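Local coordinates for F5/8 type C domain protein (Clostridium perfringens, PDB 7JRM) that probably binds carbohydrate through a calcium-containing module, as part of a mucin-directed O-glycopeptidase of the ZmpB type, at residues N247-I261 and E282-D294. Numbering follows the deposited sequence.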
ATOM      1  N   ASN A 247      -9.981  -3.431 -17.540  1.00 39.64           N
ATOM      2  CA  ASN A 247     -10.345  -3.079 -18.907  1.00 39.66           C
ATOM      3  C   ASN A 247     -11.785  -3.448 -19.238  1.00 38.38           C
ATOM      4  O   ASN A 247     -12.370  -2.854 -20.148  1.00 42.22           O
ATOM      5  CB  ASN A 247      -9.397  -3.759 -19.896  1.00 42.00           C
ATOM      6  CG  ASN A 247      -8.230  -2.875 -20.288  1.00 44.48           C
ATOM      7  OD1 ASN A 247      -7.854  -1.962 -19.553  1.00 46.05           O
ATOM      8  ND2 ASN A 247      -7.649  -3.144 -21.451  1.00 49.08           N
ATOM      9  N   ASN A 248     -12.369  -4.409 -18.521  1.00 34.86           N
ATOM     10  CA  ASN A 248     -13.729  -4.859 -18.789  1.00 36.90           C
ATOM     11  C   ASN A 248     -14.790  -3.973 -18.151  1.00 34.77           C
ATOM     12  O   ASN A 248     -15.979  -4.291 -18.254  1.00 38.16           O
ATOM     13  CB  ASN A 248     -13.910  -6.300 -18.305  1.00 33.98           C
ATOM     14  CG  ASN A 248     -12.857  -7.241 -18.858  1.00 40.14           C
ATOM     15  OD1 ASN A 248     -12.490  -8.225 -18.216  1.00 41.60           O
ATOM     16  ND2 ASN A 248     -12.366  -6.944 -20.056  1.00 44.43           N
ATOM     17  N   TYR A 249     -14.397  -2.882 -17.499  1.00 34.12           N
ATOM     18  CA  TYR A 249     -15.334  -1.979 -16.851  1.00 31.50           C
ATOM     19  C   TYR A 249     -15.072  -0.557 -17.321  1.00 36.16           C
ATOM     20  O   TYR A 249     -13.988  -0.232 -17.812  1.00 34.31           O
ATOM     21  CB  TYR A 249     -15.231  -2.066 -15.321  1.00 35.65           C
ATOM     22  CG  TYR A 249     -15.264  -3.483 -14.795  1.00 34.80           C
ATOM     23  CD1 TYR A 249     -16.470  -4.114 -14.518  1.00 31.88           C
ATOM     24  CD2 TYR A 249     -14.090  -4.193 -14.581  1.00 35.16           C
ATOM     25  CE1 TYR A 249     -16.506  -5.410 -14.042  1.00 32.78           C
ATOM     26  CE2 TYR A 249     -14.116  -5.490 -14.104  1.00 36.60           C
ATOM     27  CZ  TYR A 249     -15.326  -6.093 -13.837  1.00 33.45           C
ATOM     28  OH  TYR A 249     -15.356  -7.384 -13.362  1.00 33.75           O
ATOM     29  N   THR A 250     -16.092   0.288 -17.179  1.00 29.75           N
ATOM     30  CA  THR A 250     -15.984   1.672 -17.621  1.00 36.32           C
ATOM     31  C   THR A 250     -14.862   2.386 -16.875  1.00 36.84           C
ATOM     32  O   THR A 250     -14.514   2.034 -15.744  1.00 36.81           O
ATOM     33  CB  THR A 250     -17.307   2.407 -17.405  1.00 31.00           C
ATOM     34  OG1 THR A 250     -17.425   2.793 -16.030  1.00 35.44           O
ATOM     35  CG2 THR A 250     -18.482   1.514 -17.780  1.00 32.89           C
ATOM     36  N   GLU A 251     -14.288   3.398 -17.531  1.00 38.04           N
ATOM     37  CA  GLU A 251     -13.182   4.138 -16.932  1.00 34.53           C
ATOM     38  C   GLU A 251     -13.595   4.776 -15.612  1.00 37.57           C
ATOM     39  O   GLU A 251     -12.795   4.847 -14.671  1.00 36.11           O
ATOM     40  CB  GLU A 251     -12.673   5.198 -17.912  1.00 38.96           C
ATOM     41  CG  GLU A 251     -11.908   6.342 -17.263  1.00 45.69           C
ATOM     42  CD  GLU A 251     -11.108   7.152 -18.263  1.00 51.22           C
ATOM     43  OE1 GLU A 251     -11.241   8.394 -18.263  1.00 44.58           O
ATOM     44  OE2 GLU A 251     -10.347   6.548 -19.048  1.00 45.44           O
ATOM     45  N   GLU A 252     -14.846   5.229 -15.516  1.00 32.57           N
ATOM     46  CA  GLU A 252     -15.316   5.859 -14.287  1.00 33.74           C
ATOM     47  C   GLU A 252     -15.398   4.852 -13.145  1.00 33.07           C
ATOM     48  O   GLU A 252     -14.934   5.123 -12.031  1.00 37.69           O
ATOM     49  CB  GLU A 252     -16.676   6.516 -14.525  1.00 36.08           C
ATOM     50  CG  GLU A 252     -16.941   7.729 -13.650  1.00 36.44           C
ATOM     51  CD  GLU A 252     -18.042   8.614 -14.200  1.00 40.26           C
ATOM     52  N   SER A 253     -15.985   3.681 -13.403  1.00 35.99           N
ATOM     53  CA  SER A 253     -16.149   2.686 -12.348  1.00 34.31           C
ATOM     54  C   SER A 253     -14.834   1.986 -12.024  1.00 36.32           C
ATOM     55  O   SER A 253     -14.570   1.668 -10.859  1.00 34.36           O
ATOM     56  CB  SER A 253     -17.211   1.664 -12.749  1.00 35.31           C
ATOM     57  OG  SER A 253     -16.622   0.519 -13.341  1.00 36.68           O
ATOM     58  N   SER A 254     -14.002   1.733 -13.037  1.00 32.33           N
ATOM     59  CA  SER A 254     -12.701   1.123 -12.780  1.00 33.64           C
ATOM     60  C   SER A 254     -11.789   2.063 -12.007  1.00 31.33           C
ATOM     61  O   SER A 254     -10.969   1.604 -11.202  1.00 32.58           O
ATOM     62  CB  SER A 254     -12.043   0.703 -14.095  1.00 33.76           C
ATOM     63  OG  SER A 254     -11.598   1.832 -14.825  1.00 35.23           O
ATOM     64  N   GLU A 255     -11.911   3.373 -12.235  1.00 30.86           N
ATOM     65  CA  GLU A 255     -11.142   4.339 -11.458  1.00 30.79           C
ATOM     66  C   GLU A 255     -11.525   4.289  -9.985  1.00 30.84           C
ATOM     67  O   GLU A 255     -10.656   4.317  -9.106  1.00 21.87           O
ATOM     68  CB  GLU A 255     -11.353   5.748 -12.010  1.00 34.50           C
ATOM     69  CG  GLU A 255     -10.105   6.612 -12.022  1.00 38.43           C
ATOM     70  CD  GLU A 255      -9.224   6.343 -13.224  1.00 46.72           C
ATOM     71  OE1 GLU A 255      -9.414   7.012 -14.261  1.00 50.92           O
ATOM     72  OE2 GLU A 255      -8.341   5.464 -13.132  1.00 49.79           O
ATOM     73  N   ALA A 256     -12.828   4.213  -9.699  1.00 27.57           N
ATOM     74  CA  ALA A 256     -13.284   4.187  -8.313  1.00 28.12           C
ATOM     75  C   ALA A 256     -12.808   2.929  -7.599  1.00 23.93           C
ATOM     76  O   ALA A 256     -12.345   2.995  -6.454  1.00 28.10           O
ATOM     77  CB  ALA A 256     -14.808   4.291  -8.263  1.00 28.02           C
ATOM     78  N   LEU A 257     -12.917   1.772  -8.257  1.00 25.21           N
ATOM     79  CA  LEU A 257     -12.417   0.536  -7.664  1.00 24.23           C
ATOM     80  C   LEU A 257     -10.909   0.596  -7.463  1.00 20.51           C
ATOM     81  O   LEU A 257     -10.396   0.165  -6.423  1.00 16.36           O
ATOM     82  CB  LEU A 257     -12.793  -0.659  -8.541  1.00 25.33           C
ATOM     83  CG  LEU A 257     -12.162  -1.997  -8.151  1.00 25.51           C
ATOM     84  CD1 LEU A 257     -12.709  -2.476  -6.815  1.00 23.11           C
ATOM     85  CD2 LEU A 257     -12.386  -3.041  -9.234  1.00 23.57           C
ATOM     86  N   LYS A 258     -10.184   1.133  -8.447  1.00 21.63           N
ATOM     87  CA  LYS A 258      -8.738   1.277  -8.317  1.00 22.47           C
ATOM     88  C   LYS A 258      -8.377   2.167  -7.135  1.00 22.78           C
ATOM     89  O   LYS A 258      -7.417   1.889  -6.406  1.00 23.16           O
ATOM     90  CB  LYS A 258      -8.152   1.841  -9.611  1.00 26.90           C
ATOM     91  CG  LYS A 258      -6.635   1.903  -9.642  1.00 29.38           C
ATOM     92  CD  LYS A 258      -6.019   0.539  -9.386  1.00 33.43           C
ATOM     93  CE  LYS A 258      -4.777   0.655  -8.520  1.00 34.93           C
ATOM     94  NZ  LYS A 258      -3.707   1.440  -9.194  1.00 29.30           N
ATOM     95  N   ASN A 259      -9.138   3.245  -6.927  1.00 19.43           N
ATOM     96  CA  ASN A 259      -8.886   4.118  -5.787  1.00 19.94           C
ATOM     97  C   ASN A 259      -9.206   3.416  -4.474  1.00 18.22           C
ATOM     98  O   ASN A 259      -8.525   3.634  -3.465  1.00 15.41           O
ATOM     99  CB  ASN A 259      -9.699   5.405  -5.920  1.00 26.12           C
ATOM    100  CG  ASN A 259      -9.265   6.249  -7.103  1.00 28.72           C
ATOM    101  OD1 ASN A 259      -8.203   6.027  -7.683  1.00 28.77           O
ATOM    102  ND2 ASN A 259     -10.090   7.225  -7.469  1.00 35.28           N
ATOM    103  N   ALA A 260     -10.237   2.566  -4.467  1.00 17.86           N
ATOM    104  CA  ALA A 260     -10.590   1.842  -3.251  1.00 19.80           C
ATOM    105  C   ALA A 260      -9.543   0.788  -2.912  1.00 15.90           C
ATOM    106  O   ALA A 260      -9.240   0.565  -1.734  1.00 15.29           O
ATOM    107  CB  ALA A 260     -11.969   1.202  -3.401  1.00 17.62           C
ATOM    108  N   ILE A 261      -8.987   0.125  -3.928  1.00 17.31           N
ATOM    109  CA  ILE A 261      -7.904  -0.826  -3.691  1.00 12.56           C
ATOM    110  C   ILE A 261      -6.701  -0.115  -3.087  1.00 18.40           C
ATOM    111  O   ILE A 261      -6.054  -0.629  -2.165  1.00 19.92           O
ATOM    112  CB  ILE A 261      -7.535  -1.555  -4.997  1.00 16.19           C
ATOM    113  CG1 ILE A 261      -8.710  -2.398  -5.493  1.00 17.01           C
ATOM    114  CG2 ILE A 261      -6.305  -2.431  -4.795  1.00 17.36           C
ATOM    115  CD1 ILE A 261      -8.510  -2.963  -6.884  1.00 19.82           C
ATOM    116  N   GLU A 282     -15.776   0.693   1.952  1.00 24.04           N
ATOM    117  CA  GLU A 282     -15.705   1.420   0.689  1.00 25.89           C
ATOM    118  C   GLU A 282     -15.322   0.494  -0.460  1.00 22.97           C
ATOM    119  O   GLU A 282     -15.887   0.590  -1.555  1.00 24.53           O
ATOM    120  CB  GLU A 282     -14.713   2.577   0.806  1.00 23.83           C
ATOM    121  CG  GLU A 282     -14.169   3.082  -0.524  1.00 32.66           C
ATOM    122  CD  GLU A 282     -15.166   3.943  -1.280  1.00 36.52           C
ATOM    123  OE1 GLU A 282     -16.213   4.298  -0.698  1.00 28.58           O
ATOM    124  OE2 GLU A 282     -14.899   4.269  -2.456  1.00 40.70           O
ATOM    125  N   LEU A 283     -14.367  -0.412  -0.226  1.00 22.98           N
ATOM    126  CA  LEU A 283     -13.972  -1.356  -1.266  1.00 24.21           C
ATOM    127  C   LEU A 283     -15.132  -2.265  -1.655  1.00 22.18           C
ATOM    128  O   LEU A 283     -15.331  -2.557  -2.840  1.00 22.69           O
ATOM    129  CB  LEU A 283     -12.774  -2.183  -0.797  1.00 19.56           C
ATOM    130  CG  LEU A 283     -12.297  -3.304  -1.723  1.00 19.87           C
ATOM    131  CD1 LEU A 283     -12.012  -2.774  -3.120  1.00 17.01           C
ATOM    132  CD2 LEU A 283     -11.067  -3.986  -1.145  1.00 16.75           C
ATOM    133  N   ASN A 284     -15.909  -2.720  -0.669  1.00 25.75           N
ATOM    134  CA  ASN A 284     -17.085  -3.531  -0.972  1.00 26.47           C
ATOM    135  C   ASN A 284     -18.120  -2.736  -1.755  1.00 28.55           C
ATOM    136  O   ASN A 284     -18.815  -3.295  -2.612  1.00 30.61           O
ATOM    137  CB  ASN A 284     -17.700  -4.071   0.318  1.00 28.18           C
ATOM    138  CG  ASN A 284     -16.994  -5.313   0.824  1.00 25.56           C
ATOM    139  OD1 ASN A 284     -16.375  -6.047   0.055  1.00 25.78           O
ATOM    140  ND2 ASN A 284     -17.086  -5.555   2.127  1.00 26.54           N
ATOM    141  N   LYS A 285     -18.237  -1.435  -1.481  1.00 26.91           N
ATOM    142  CA  LYS A 285     -19.207  -0.608  -2.192  1.00 30.86           C
ATOM    143  C   LYS A 285     -18.824  -0.452  -3.659  1.00 29.59           C
ATOM    144  O   LYS A 285     -19.668  -0.599  -4.550  1.00 32.28           O
ATOM    145  CB  LYS A 285     -19.328   0.756  -1.513  1.00 28.24           C
ATOM    146  CG  LYS A 285     -20.153   1.768  -2.289  1.00 29.15           C
ATOM    147  CD  LYS A 285     -19.936   3.176  -1.759  1.00 33.06           C
ATOM    148  CE  LYS A 285     -20.671   4.206  -2.602  1.00 39.66           C
ATOM    149  NZ  LYS A 285     -20.174   4.233  -4.005  1.00 40.18           N
ATOM    150  N   GLU A 286     -17.551  -0.152  -3.930  1.00 27.01           N
ATOM    151  CA  GLU A 286     -17.098  -0.035  -5.311  1.00 28.63           C
ATOM    152  C   GLU A 286     -17.053  -1.383  -6.014  1.00 29.53           C
ATOM    153  O   GLU A 286     -17.142  -1.431  -7.247  1.00 29.93           O
ATOM    154  CB  GLU A 286     -15.720   0.628  -5.365  1.00 23.88           C
ATOM    155  CG  GLU A 286     -15.643   1.985  -4.679  1.00 27.52           C
ATOM    156  CD  GLU A 286     -16.586   3.015  -5.278  1.00 30.28           C
ATOM    157  OE1 GLU A 286     -16.922   3.991  -4.574  1.00 26.14           O
ATOM    158  OE2 GLU A 286     -16.990   2.858  -6.451  1.00 29.66           O
ATOM    159  N   MET A 287     -16.919  -2.477  -5.259  1.00 28.15           N
ATOM    160  CA  MET A 287     -16.955  -3.804  -5.864  1.00 32.86           C
ATOM    161  C   MET A 287     -18.326  -4.097  -6.460  1.00 36.39           C
ATOM    162  O   MET A 287     -18.426  -4.642  -7.566  1.00 38.79           O
ATOM    163  CB  MET A 287     -16.584  -4.860  -4.825  1.00 28.44           C
ATOM    164  CG  MET A 287     -15.112  -5.239  -4.802  1.00 25.57           C
ATOM    165  SD  MET A 287     -14.484  -5.673  -6.432  1.00 41.16           S
ATOM    166  CE  MET A 287     -14.077  -7.394  -6.162  1.00 33.26           C
ATOM    167  N   ASN A 288     -19.392  -3.739  -5.745  1.00 34.38           N
ATOM    168  CA  ASN A 288     -20.749  -3.947  -6.230  1.00 38.08           C
ATOM    169  C   ASN A 288     -21.236  -2.822  -7.133  1.00 39.00           C
ATOM    170  O   ASN A 288     -22.326  -2.938  -7.705  1.00 42.33           O
ATOM    171  CB  ASN A 288     -21.709  -4.110  -5.049  1.00 40.17           C
ATOM    172  CG  ASN A 288     -21.294  -5.229  -4.112  1.00 38.48           C
ATOM    173  OD1 ASN A 288     -21.235  -6.393  -4.506  1.00 38.25           O
ATOM    174  ND2 ASN A 288     -21.004  -4.878  -2.865  1.00 37.73           N
ATOM    175  N   SER A 289     -20.466  -1.745  -7.274  1.00 38.84           N
ATOM    176  CA  SER A 289     -20.820  -0.635  -8.147  1.00 40.05           C
ATOM    177  C   SER A 289     -20.148  -0.719  -9.510  1.00 36.24           C
ATOM    178  O   SER A 289     -20.293   0.207 -10.315  1.00 39.92           O
ATOM    179  CB  SER A 289     -20.463   0.697  -7.478  1.00 35.67           C
ATOM    180  OG  SER A 289     -21.486   1.109  -6.589  1.00 41.20           O
ATOM    181  N   LEU A 290     -19.420  -1.798  -9.785  1.00 37.13           N
ATOM    182  CA  LEU A 290     -18.780  -1.961 -11.082  1.00 38.66           C
ATOM    183  C   LEU A 290     -19.827  -2.148 -12.174  1.00 41.51           C
ATOM    184  O   LEU A 290     -20.817  -2.861 -11.993  1.00 40.35           O
ATOM    185  CB  LEU A 290     -17.831  -3.157 -11.060  1.00 36.31           C
ATOM    186  CG  LEU A 290     -16.448  -2.956 -10.437  1.00 33.86           C
ATOM    187  CD1 LEU A 290     -15.707  -4.279 -10.375  1.00 32.53           C
ATOM    188  CD2 LEU A 290     -15.642  -1.925 -11.215  1.00 34.49           C
ATOM    189  N   VAL A 291     -19.600  -1.498 -13.312  1.00 41.01           N
ATOM    190  CA  VAL A 291     -20.465  -1.621 -14.478  1.00 42.14           C
ATOM    191  C   VAL A 291     -19.600  -2.043 -15.657  1.00 34.86           C
ATOM    192  O   VAL A 291     -18.596  -1.390 -15.965  1.00 36.62           O
ATOM    193  CB  VAL A 291     -21.212  -0.306 -14.780  1.00 40.43           C
ATOM    194  CG1 VAL A 291     -20.423   0.891 -14.262  1.00 37.08           C
ATOM    195  CG2 VAL A 291     -21.506  -0.169 -16.269  1.00 40.91           C
ATOM    196  N   LYS A 292     -19.976  -3.144 -16.300  1.00 33.48           N
ATOM    197  CA  LYS A 292     -19.213  -3.674 -17.421  1.00 32.50           C
ATOM    198  C   LYS A 292     -19.433  -2.827 -18.670  1.00 33.42           C
ATOM    199  O   LYS A 292     -20.493  -2.224 -18.861  1.00 33.34           O
ATOM    200  CB  LYS A 292     -19.606  -5.127 -17.697  1.00 31.66           C
ATOM    201  CG  LYS A 292     -19.588  -6.020 -16.465  1.00 33.20           C
ATOM    202  CD  LYS A 292     -18.721  -7.243 -16.693  1.00 36.24           C
ATOM    203  CE  LYS A 292     -18.882  -8.252 -15.573  1.00 40.36           C
ATOM    204  NZ  LYS A 292     -19.996  -9.202 -15.848  1.00 38.21           N
ATOM    205  N   VAL A 293     -18.408  -2.782 -19.520  1.00 34.18           N
ATOM    206  CA  VAL A 293     -18.499  -2.096 -20.803  1.00 33.73           C
ATOM    207  C   VAL A 293     -19.318  -2.941 -21.770  1.00 29.36           C
ATOM    208  O   VAL A 293     -19.564  -4.127 -21.526  1.00 31.01           O
ATOM    209  CB  VAL A 293     -17.107  -1.795 -21.393  1.00 32.73           C
ATOM    210  CG1 VAL A 293     -16.236  -1.070 -20.385  1.00 37.08           C
ATOM    211  CG2 VAL A 293     -16.436  -3.075 -21.852  1.00 28.36           C
ATOM    212  N   ASP A 294     -19.743  -2.334 -22.875  1.00 29.77           N
ATOM    213  CA  ASP A 294     -20.432  -3.040 -23.951  1.00 25.81           C
ATOM    214  C   ASP A 294     -19.654  -2.758 -25.232  1.00 23.18           C
ATOM    215  O   ASP A 294     -19.835  -1.710 -25.856  1.00 23.86           O
ATOM    216  CB  ASP A 294     -21.887  -2.599 -24.067  1.00 28.70           C
ATOM    217  CG  ASP A 294     -22.648  -3.352 -25.150  1.00 21.61           C
ATOM    218  OD1 ASP A 294     -22.144  -4.383 -25.641  1.00 21.00           O
ATOM    219  OD2 ASP A 294     -23.754  -2.903 -25.511  1.00 29.74           O
TER
HETATM  220  O   HOH W   1     -16.793   1.036  -8.893  1.00 34.42           O
HETATM  221  O   HOH W   2     -12.876   4.893  -5.077  1.00 24.10           O
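Tyr249 and Leu290 both carry CG beside their own backbone N, chi1 -49° and -80°, and this brings ring and methyl together. Leu290 CD1 sits over one face of the Tyr249 ring, 4.0 Å from its centroid, in a CH-pi contact. The Lys292 chain runs alongside the same ring, its CD 3.9 Å from Tyr249 CE1. With CG anti to its backbone N (chi1 171°), Leu257 spreads CD2 to Leu290 CD1, while its CD1 packs 3.7 Å from Met287 SD and also touches Leu283 CD1. Ala260 faces the other helix and fits its methyl between Leu283 and Glu286. The axes of helix segments 251-261 and 282-288 run roughly antiparallel and come within 8.9 Å.

Past helix 282-288 the chain runs beside residues 248-250. Tyr249 and Lys292 form a single backbone bridge. Val293 N donates to Asn248 O at 3.1 Å, and Thr250 N donates to Val291 O at 3.2 Å. Thr250 is also the N-cap: its OG1 accepts from Ser253 N. Val291 CG2 rests on Thr250 CG2. A water lies 3.0 Å from both Ser253 O and Glu286 O and may bridge them.

Leu244 touches Tyr249, Met287 and Leu290, and helix 232-242 packs on Ile261, Leu283 and Met287. The contact therefore belongs to a three-helix bundle between the sheet domains. Its chemistry implies two kinds of hold: apolar packing joins the helices and seats Leu290 against Tyr249 and Leu257, and two backbone bonds, either side of the Tyr249-Lys292 bridge, hold the departing chain to Asn248 and Thr250.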